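Local coordinates for protein manganese-containing pseudocatalase (Thermus thermophilus, PDB 2V8T) that probably breaks down hydrogen peroxide to water and oxygen as a catalase, using a pair of manganese ions bound in each subunit, at residues L12-V26 with V165-M177. Residues are numbered along the deposited sequence; the frame is centred on the assembly and turned at random.
With SO4 (sulfate ion), chain H.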
ATOM      1  N   LEU A  12       1.198  14.800  31.799  1.00  9.72           N
ATOM      2  CA  LEU A  12      -0.119  14.282  31.448  1.00  9.89           C
ATOM      3  C   LEU A  12      -0.811  13.718  32.683  1.00 10.53           C
ATOM      4  O   LEU A  12      -0.170  13.144  33.559  1.00 12.30           O
ATOM      5  CB  LEU A  12       0.009  13.182  30.414  1.00 10.54           C
ATOM      6  CG  LEU A  12       0.507  13.613  29.034  1.00 11.18           C
ATOM      7  CD1 LEU A  12       0.715  12.371  28.162  1.00 13.63           C
ATOM      8  CD2 LEU A  12      -0.446  14.589  28.392  1.00 12.08           C
ATOM      9  N   PRO A  13      -2.151  13.849  32.767  1.00 10.38           N
ATOM     10  CA  PRO A  13      -2.911  13.211  33.843  1.00 11.10           C
ATOM     11  C   PRO A  13      -3.097  11.712  33.599  1.00 11.09           C
ATOM     12  O   PRO A  13      -2.813  11.210  32.502  1.00 11.65           O
ATOM     13  CB  PRO A  13      -4.249  13.950  33.822  1.00 11.61           C
ATOM     14  CG  PRO A  13      -4.430  14.248  32.347  1.00 10.85           C
ATOM     15  CD  PRO A  13      -3.022  14.587  31.844  1.00 10.06           C
ATOM     16  N   MET A  14      -3.626  11.016  34.594  1.00 12.75           N
ATOM     17  CA  MET A  14      -3.829   9.569  34.522  0.80 12.37           C
ATOM     18  C   MET A  14      -5.253   9.208  34.238  1.00 11.30           C
ATOM     19  O   MET A  14      -6.105   9.612  35.001  1.00 12.50           O
ATOM     20  CB  MET A  14      -3.468   9.080  35.913  0.40 11.80           C
ATOM     21  CG  MET A  14      -3.442   7.601  36.026  0.40 16.80           C
ATOM     22  SD  MET A  14      -2.296   6.869  34.796  0.40 22.00           S
ATOM     23  CE  MET A  14      -2.729   7.481  33.175  0.40 26.77           C
ATOM     24  N   PRO A  15      -5.560   8.434  33.151  1.00 10.84           N
ATOM     25  CA  PRO A  15      -6.957   8.056  32.965  1.00 10.56           C
ATOM     26  C   PRO A  15      -7.498   7.219  34.068  1.00 10.12           C
ATOM     27  O   PRO A  15      -6.767   6.456  34.694  1.00 11.81           O
ATOM     28  CB  PRO A  15      -6.890   7.236  31.644  1.00 10.92           C
ATOM     29  CG  PRO A  15      -5.676   7.784  30.943  1.00 11.38           C
ATOM     30  CD  PRO A  15      -4.706   8.067  32.035  1.00 11.27           C
ATOM     31  N   LYS A  16      -8.811   7.285  34.269  1.00 11.14           N
ATOM     32  CA  LYS A  16      -9.480   6.405  35.235  1.00 11.61           C
ATOM     33  C   LYS A  16      -9.471   4.958  34.831  1.00 11.07           C
ATOM     34  O   LYS A  16      -9.445   4.065  35.695  1.00 13.02           O
ATOM     35  CB  LYS A  16     -10.889   6.887  35.473  1.00 12.16           C
ATOM     36  CG  LYS A  16     -10.992   8.218  36.188  1.00 14.11           C
ATOM     37  CD  LYS A  16     -12.433   8.745  36.336  1.00 17.23           C
ATOM     38  CE  LYS A  16     -13.051   9.199  35.009  1.00 22.23           C
ATOM     39  NZ  LYS A  16     -14.511   9.591  35.103  1.00 23.33           N
ATOM     40  N   GLU A  17      -9.512   4.652  33.526  1.00 10.87           N
ATOM     41  CA  GLU A  17      -9.537   3.289  33.035  1.00 11.10           C
ATOM     42  C   GLU A  17      -9.184   3.309  31.539  1.00  9.47           C
ATOM     43  O   GLU A  17      -9.190   4.370  30.909  1.00  9.63           O
ATOM     44  CB  GLU A  17     -10.830   2.545  33.293  1.00 12.50           C
ATOM     45  CG  GLU A  17     -11.933   3.140  32.582  1.00 13.84           C
ATOM     46  CD  GLU A  17     -13.276   2.399  32.904  1.00 17.59           C
ATOM     47  OE1 GLU A  17     -13.285   1.358  33.587  1.00 24.98           O
ATOM     48  OE2 GLU A  17     -14.310   2.858  32.429  1.00 23.45           O
ATOM     49  N   GLN A  18      -8.936   2.156  30.993  1.00  9.82           N
ATOM     50  CA  GLN A  18      -8.599   2.049  29.600  1.00  8.90           C
ATOM     51  C   GLN A  18      -9.761   2.548  28.730  1.00  8.13           C
ATOM     52  O   GLN A  18     -10.932   2.321  29.035  1.00  9.47           O
ATOM     53  CB  GLN A  18      -8.338   0.583  29.127  0.70  9.97           C
ATOM     54  CG  GLN A  18      -7.099   0.042  29.690  0.70  8.90           C
ATOM     55  CD  GLN A  18      -7.061  -1.489  29.664  0.70  9.73           C
ATOM     56  OE1 GLN A  18      -7.891  -2.131  30.341  0.70 11.21           O
ATOM     57  NE2 GLN A  18      -6.187  -2.073  28.881  0.70  9.88           N
ATOM     58  N   ASP A  19      -9.392   3.153  27.592  1.00  7.82           N
ATOM     59  CA  ASP A  19     -10.372   3.629  26.613  1.00  7.91           C
ATOM     60  C   ASP A  19      -9.819   3.328  25.231  1.00  7.27           C
ATOM     61  O   ASP A  19      -9.196   4.186  24.569  1.00  7.74           O
ATOM     62  CB  ASP A  19     -10.690   5.094  26.796  1.00  8.50           C
ATOM     63  CG  ASP A  19     -11.885   5.533  25.923  1.00  9.14           C
ATOM     64  OD1 ASP A  19     -12.208   4.867  24.917  1.00  9.51           O
ATOM     65  OD2 ASP A  19     -12.458   6.600  26.289  1.00 10.77           O
ATOM     66  N   PRO A  20     -10.016   2.087  24.749  1.00  7.21           N
ATOM     67  CA  PRO A  20      -9.446   1.683  23.471  1.00  7.03           C
ATOM     68  C   PRO A  20      -9.865   2.573  22.316  1.00  6.68           C
ATOM     69  O   PRO A  20      -9.036   2.963  21.495  1.00  6.80           O
ATOM     70  CB  PRO A  20      -9.931   0.223  23.308  1.00  7.45           C
ATOM     71  CG  PRO A  20     -10.043  -0.269  24.755  1.00  8.38           C
ATOM     72  CD  PRO A  20     -10.617   0.943  25.484  1.00  7.61           C
ATOM     73  N   ASN A  21     -11.171   2.857  22.188  1.00  6.68           N
ATOM     74  CA  ASN A  21     -11.602   3.630  21.040  1.00  6.63           C
ATOM     75  C   ASN A  21     -11.095   5.082  21.085  1.00  6.74           C
ATOM     76  O   ASN A  21     -10.839   5.685  20.036  1.00  7.19           O
ATOM     77  CB  ASN A  21     -13.103   3.561  20.827  1.00  7.04           C
ATOM     78  CG  ASN A  21     -13.562   2.202  20.321  1.00  7.12           C
ATOM     79  OD1 ASN A  21     -12.739   1.352  19.920  1.00  7.85           O
ATOM     80  ND2 ASN A  21     -14.873   2.015  20.270  1.00  8.57           N
ATOM     81  N   ALA A  22     -10.928   5.658  22.288  1.00  6.95           N
ATOM     82  CA  ALA A  22     -10.254   6.962  22.363  1.00  6.98           C
ATOM     83  C   ALA A  22      -8.826   6.851  21.816  1.00  6.67           C
ATOM     84  O   ALA A  22      -8.383   7.709  21.046  1.00  7.19           O
ATOM     85  CB  ALA A  22     -10.242   7.492  23.768  1.00  7.86           C
ATOM     86  N   ALA A  23      -8.103   5.808  22.227  1.00  6.73           N
ATOM     87  CA  ALA A  23      -6.748   5.600  21.720  1.00  6.64           C
ATOM     88  C   ALA A  23      -6.744   5.501  20.186  1.00  6.48           C
ATOM     89  O   ALA A  23      -5.863   6.022  19.510  1.00  6.83           O
ATOM     90  CB  ALA A  23      -6.143   4.359  22.343  1.00  7.31           C
ATOM     91  N   ALA A  24      -7.722   4.753  19.636  1.00  6.63           N
ATOM     92  CA  ALA A  24      -7.805   4.565  18.184  1.00  6.88           C
ATOM     93  C   ALA A  24      -8.018   5.875  17.468  1.00  6.76           C
ATOM     94  O   ALA A  24      -7.485   6.071  16.372  1.00  8.92           O
ATOM     95  CB  ALA A  24      -8.918   3.570  17.850  1.00  7.58           C
ATOM     96  N   ALA A  25      -8.811   6.800  18.052  1.00  6.65           N
ATOM     97  CA  ALA A  25      -9.033   8.096  17.431  1.00  6.81           C
ATOM     98  C   ALA A  25      -7.747   8.964  17.506  1.00  6.55           C
ATOM     99  O   ALA A  25      -7.353   9.611  16.548  1.00  6.89           O
ATOM    100  CB  ALA A  25     -10.202   8.818  18.112  1.00  7.77           C
ATOM    101  N   VAL A  26      -7.122   8.952  18.695  1.00  6.55           N
ATOM    102  CA  VAL A  26      -5.900   9.726  18.892  1.00  6.24           C
ATOM    103  C   VAL A  26      -4.776   9.254  17.962  1.00  6.25           C
ATOM    104  O   VAL A  26      -3.908  10.041  17.585  1.00  6.47           O
ATOM    105  CB  VAL A  26      -5.491   9.751  20.391  1.00  6.59           C
ATOM    106  CG1 VAL A  26      -4.148  10.451  20.576  1.00  7.38           C
ATOM    107  CG2 VAL A  26      -6.578  10.467  21.202  1.00  7.82           C
ATOM    108  N   VAL A 165     -10.601  15.424  16.698  1.00  6.87           N
ATOM    109  CA  VAL A 165     -10.402  14.359  17.668  1.00  7.14           C
ATOM    110  C   VAL A 165     -10.750  14.867  19.064  1.00  7.23           C
ATOM    111  O   VAL A 165     -11.341  14.140  19.882  1.00  7.88           O
ATOM    112  CB  VAL A 165      -8.973  13.808  17.585  1.00  7.67           C
ATOM    113  CG1 VAL A 165      -8.679  12.835  18.730  1.00  8.23           C
ATOM    114  CG2 VAL A 165      -8.769  13.085  16.246  1.00  8.38           C
ATOM    115  N   TYR A 166     -10.395  16.116  19.404  1.00  7.36           N
ATOM    116  CA  TYR A 166     -10.777  16.702  20.677  1.00  7.58           C
ATOM    117  C   TYR A 166     -12.267  16.591  20.910  1.00  7.86           C
ATOM    118  O   TYR A 166     -12.756  16.315  22.009  1.00  9.03           O
ATOM    119  CB  TYR A 166     -10.331  18.178  20.713  1.00  8.17           C
ATOM    120  CG  TYR A 166     -10.669  18.868  21.998  1.00  8.33           C
ATOM    121  CD1 TYR A 166     -11.878  19.493  22.154  1.00 10.25           C
ATOM    122  CD2 TYR A 166      -9.748  18.960  23.051  1.00  8.75           C
ATOM    123  CE1 TYR A 166     -12.198  20.145  23.333  1.00 11.22           C
ATOM    124  CE2 TYR A 166     -10.041  19.609  24.220  1.00  9.40           C
ATOM    125  CZ  TYR A 166     -11.294  20.195  24.357  1.00 10.62           C
ATOM    126  OH  TYR A 166     -11.656  20.877  25.516  1.00 13.05           O
ATOM    127  N   GLU A 167     -13.049  16.852  19.846  1.00  7.59           N
ATOM    128  CA  GLU A 167     -14.494  16.807  19.908  1.00  7.95           C
ATOM    129  C   GLU A 167     -15.081  15.399  20.012  1.00  8.25           C
ATOM    130  O   GLU A 167     -16.292  15.256  20.246  1.00  8.75           O
ATOM    131  CB  GLU A 167     -15.080  17.538  18.706  1.00  8.35           C
ATOM    132  CG  GLU A 167     -14.809  19.046  18.758  1.00  8.26           C
ATOM    133  CD  GLU A 167     -15.439  19.718  17.590  1.00  8.68           C
ATOM    134  OE1 GLU A 167     -15.036  19.253  16.446  1.00  9.66           O
ATOM    135  OE2 GLU A 167     -16.253  20.626  17.676  1.00 10.32           O
ATOM    136  N   MET A 168     -14.235  14.363  19.837  1.00  8.41           N
ATOM    137  CA  MET A 168     -14.633  12.976  19.969  1.00  8.99           C
ATOM    138  C   MET A 168     -14.315  12.398  21.351  1.00  9.73           C
ATOM    139  O   MET A 168     -14.900  11.376  21.703  1.00 12.11           O
ATOM    140  CB  MET A 168     -13.924  12.126  18.867  0.50  9.64           C
ATOM    141  CG  MET A 168     -14.302  12.519  17.457  0.50  9.00           C
ATOM    142  SD  MET A 168     -13.182  11.832  16.161  0.50  9.44           S
ATOM    143  CE  MET A 168     -13.474  10.022  16.357  0.50 10.44           C
ATOM    144  N   THR A 169     -13.320  12.942  22.035  1.00 11.13           N
ATOM    145  CA  THR A 169     -12.705  12.287  23.187  1.00 12.71           C
ATOM    146  C   THR A 169     -12.867  13.220  24.381  1.00 13.34           C
ATOM    147  O   THR A 169     -12.326  14.299  24.369  1.00 18.82           O
ATOM    148  CB  THR A 169     -11.181  11.927  22.940  1.00 14.17           C
ATOM    149  OG1 THR A 169     -10.450  13.098  22.603  1.00 17.78           O
ATOM    150  CG2 THR A 169     -11.055  10.837  21.821  1.00 16.08           C
ATOM    151  N   ASP A 170     -13.477  12.752  25.465  1.00 11.04           N
ATOM    152  CA  ASP A 170     -13.606  13.494  26.668  1.00 12.44           C
ATOM    153  C   ASP A 170     -12.523  13.192  27.713  1.00 10.94           C
ATOM    154  O   ASP A 170     -12.522  13.797  28.772  1.00 14.63           O
ATOM    155  CB  ASP A 170     -15.016  13.353  27.271  1.00 14.87           C
ATOM    156  CG  ASP A 170     -15.366  11.976  27.717  1.00 15.97           C
ATOM    157  OD1 ASP A 170     -14.533  11.023  27.654  1.00 15.14           O
ATOM    158  OD2 ASP A 170     -16.544  11.754  28.129  1.00 23.40           O
ATOM    159  N   ASN A 171     -11.591  12.345  27.389  1.00  8.64           N
ATOM    160  CA  ASN A 171     -10.607  11.913  28.335  1.00  8.27           C
ATOM    161  C   ASN A 171      -9.634  13.059  28.634  1.00  7.94           C
ATOM    162  O   ASN A 171      -9.025  13.597  27.709  1.00  8.14           O
ATOM    163  CB  ASN A 171      -9.777  10.746  27.744  1.00  8.56           C
ATOM    164  CG  ASN A 171     -10.607   9.679  27.164  1.00  9.09           C
ATOM    165  OD1 ASN A 171     -11.083   9.870  26.015  1.00 11.19           O
ATOM    166  ND2 ASN A 171     -10.832   8.601  27.867  1.00  9.81           N
ATOM    167  N   PRO A 172      -9.418  13.399  29.911  1.00  8.17           N
ATOM    168  CA  PRO A 172      -8.462  14.501  30.200  1.00  8.34           C
ATOM    169  C   PRO A 172      -7.100  14.318  29.606  1.00  8.08           C
ATOM    170  O   PRO A 172      -6.458  15.304  29.223  1.00  8.52           O
ATOM    171  CB  PRO A 172      -8.456  14.549  31.742  1.00  9.37           C
ATOM    172  CG  PRO A 172      -9.882  14.127  32.094  1.00 10.04           C
ATOM    173  CD  PRO A 172     -10.189  13.007  31.122  1.00  8.79           C
ATOM    174  N   VAL A 173      -6.569  13.083  29.530  1.00  7.78           N
ATOM    175  CA  VAL A 173      -5.228  12.927  28.982  1.00  7.82           C
ATOM    176  C   VAL A 173      -5.188  13.423  27.523  1.00  7.76           C
ATOM    177  O   VAL A 173      -4.231  14.067  27.087  1.00  8.87           O
ATOM    178  CB  VAL A 173      -4.692  11.508  29.154  1.00  8.34           C
ATOM    179  CG1 VAL A 173      -5.427  10.469  28.303  1.00  8.89           C
ATOM    180  CG2 VAL A 173      -3.207  11.459  28.919  1.00  9.25           C
ATOM    181  N   ALA A 174      -6.231  13.079  26.767  1.00  7.45           N
ATOM    182  CA  ALA A 174      -6.313  13.521  25.381  1.00  7.74           C
ATOM    183  C   ALA A 174      -6.562  15.007  25.279  1.00  7.30           C
ATOM    184  O   ALA A 174      -5.978  15.689  24.437  1.00  7.95           O
ATOM    185  CB  ALA A 174      -7.420  12.742  24.644  1.00  8.58           C
ATOM    186  N   ARG A 175      -7.448  15.536  26.136  1.00  7.60           N
ATOM    187  CA  ARG A 175      -7.761  16.974  26.070  1.00  7.90           C
ATOM    188  C   ARG A 175      -6.547  17.832  26.426  1.00  7.45           C
ATOM    189  O   ARG A 175      -6.359  18.887  25.836  1.00  7.89           O
ATOM    190  CB  ARG A 175      -8.877  17.289  27.107  0.50  8.57           C
ATOM    191  CG  ARG A 175     -10.283  16.710  26.745  0.50  8.44           C
ATOM    192  CD  ARG A 175     -11.385  16.997  27.675  0.50 10.78           C
ATOM    193  NE  ARG A 175     -11.745  18.374  27.896  0.50 12.74           N
ATOM    194  CZ  ARG A 175     -12.828  19.078  27.555  0.50 12.59           C
ATOM    195  NH1 ARG A 175     -13.756  18.726  26.710  0.50 16.11           N
ATOM    196  NH2 ARG A 175     -12.889  20.260  28.158  0.50 15.93           N
ATOM    197  N   GLU A 176      -5.762  17.384  27.390  1.00  7.78           N
ATOM    198  CA  GLU A 176      -4.548  18.129  27.774  1.00  8.10           C
ATOM    199  C   GLU A 176      -3.512  18.130  26.654  1.00  7.39           C
ATOM    200  O   GLU A 176      -2.973  19.159  26.269  1.00  8.00           O
ATOM    201  CB  GLU A 176      -3.887  17.672  29.077  0.50  8.18           C
ATOM    202  CG  GLU A 176      -4.719  18.007  30.284  0.50  7.50           C
ATOM    203  CD  GLU A 176      -4.919  19.481  30.594  0.50  8.53           C
ATOM    204  OE1 GLU A 176      -4.225  20.341  30.003  0.50  8.84           O
ATOM    205  OE2 GLU A 176      -5.823  19.745  31.425  0.50 12.59           O
ATOM    206  N   MET A 177      -3.238  16.934  26.113  1.00  7.16           N
ATOM    207  CA  MET A 177      -2.301  16.838  25.011  1.00  6.94           C
ATOM    208  C   MET A 177      -2.765  17.694  23.845  1.00  6.50           C
ATOM    209  O   MET A 177      -1.963  18.416  23.218  1.00  6.99           O
ATOM    210  CB  MET A 177      -2.096  15.376  24.614  1.00  7.05           C
ATOM    211  CG  MET A 177      -1.245  15.187  23.371  1.00  7.55           C
ATOM    212  SD  MET A 177      -2.107  15.323  21.795  1.00  7.82           S
ATOM    213  CE  MET A 177      -3.075  13.795  21.842  1.00  9.02           C
TER
HETATM  214  S   SO4 H1308     -10.775   9.094  31.698  0.95 10.88           S
HETATM  215  O1  SO4 H1308     -11.325   7.741  31.881  0.95 12.79           O
HETATM  216  O2  SO4 H1308     -10.134   9.505  32.938  0.95 11.70           O
HETATM  217  O3  SO4 H1308      -9.775   9.068  30.628  0.95 10.16           O
HETATM  218  O4  SO4 H1308     -11.846  10.021  31.348  0.95 13.01           O
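Asn171 ND2 holds two acceptors at once: one N-H runs to Asp19 OD2 at 3.0 Å, nearly straight at 165°, and the other to O3 of a sulfate ion, probably picked up from the crystallisation medium. The carboxylate oxygen lies in the amide plane of Asn171 but is approached on its anti side, somewhat out of the carboxylate plane, the two flat groups being turned 60° apart. Asp19 suits this corner because its two oxygens can serve different partners. OD1 accepts from Ala22 N, which comes from above the carboxylate plane, and this capping bond makes Asp19 the N-cap of helix 20-26, while OD2 also forms a salt bridge with Lys108 of the second subunit. With CG anti to the backbone N (chi1 -171°), the carboxylate is placed to meet both Asn171 and the helix start. Were this residue an alanine, Ala22 N would probably lose its cap, Lys108 of the second subunit its carboxylate partner, and the Asn171 amide one of the bonds that fix its rotation. The sulfate is gripped as well by Lys16 N, which donates to O2 at 2.9 Å, and thus bridges the two segments.

Asn171 itself precedes helix 172-200, which, with helices 36-49, 57-85 and 144-166, forms the manganese-binding four-helix bundle of this ferritin-clan protein; 165-177 makes the turn from helix 144-166 into it. The small Ala22 lets that turn come close, its CB 3.4 Å from Asn171 OD1. Farther along, Val26 CG1 meets Met177 CE tip to tip at 3.7 Å; the methionine chain, bent at chi2 and chi3, brings its flexible end to the branched valine. The 12-15 run packs along the start of helix 172-200: Pro13 CG lies over the Val173 backbone, where a compact, rigid ring suits a close approach, Pro15 CG touches Val173 CG1 at 3.8 Å, and Val173 CG2 rests against Leu12 CB.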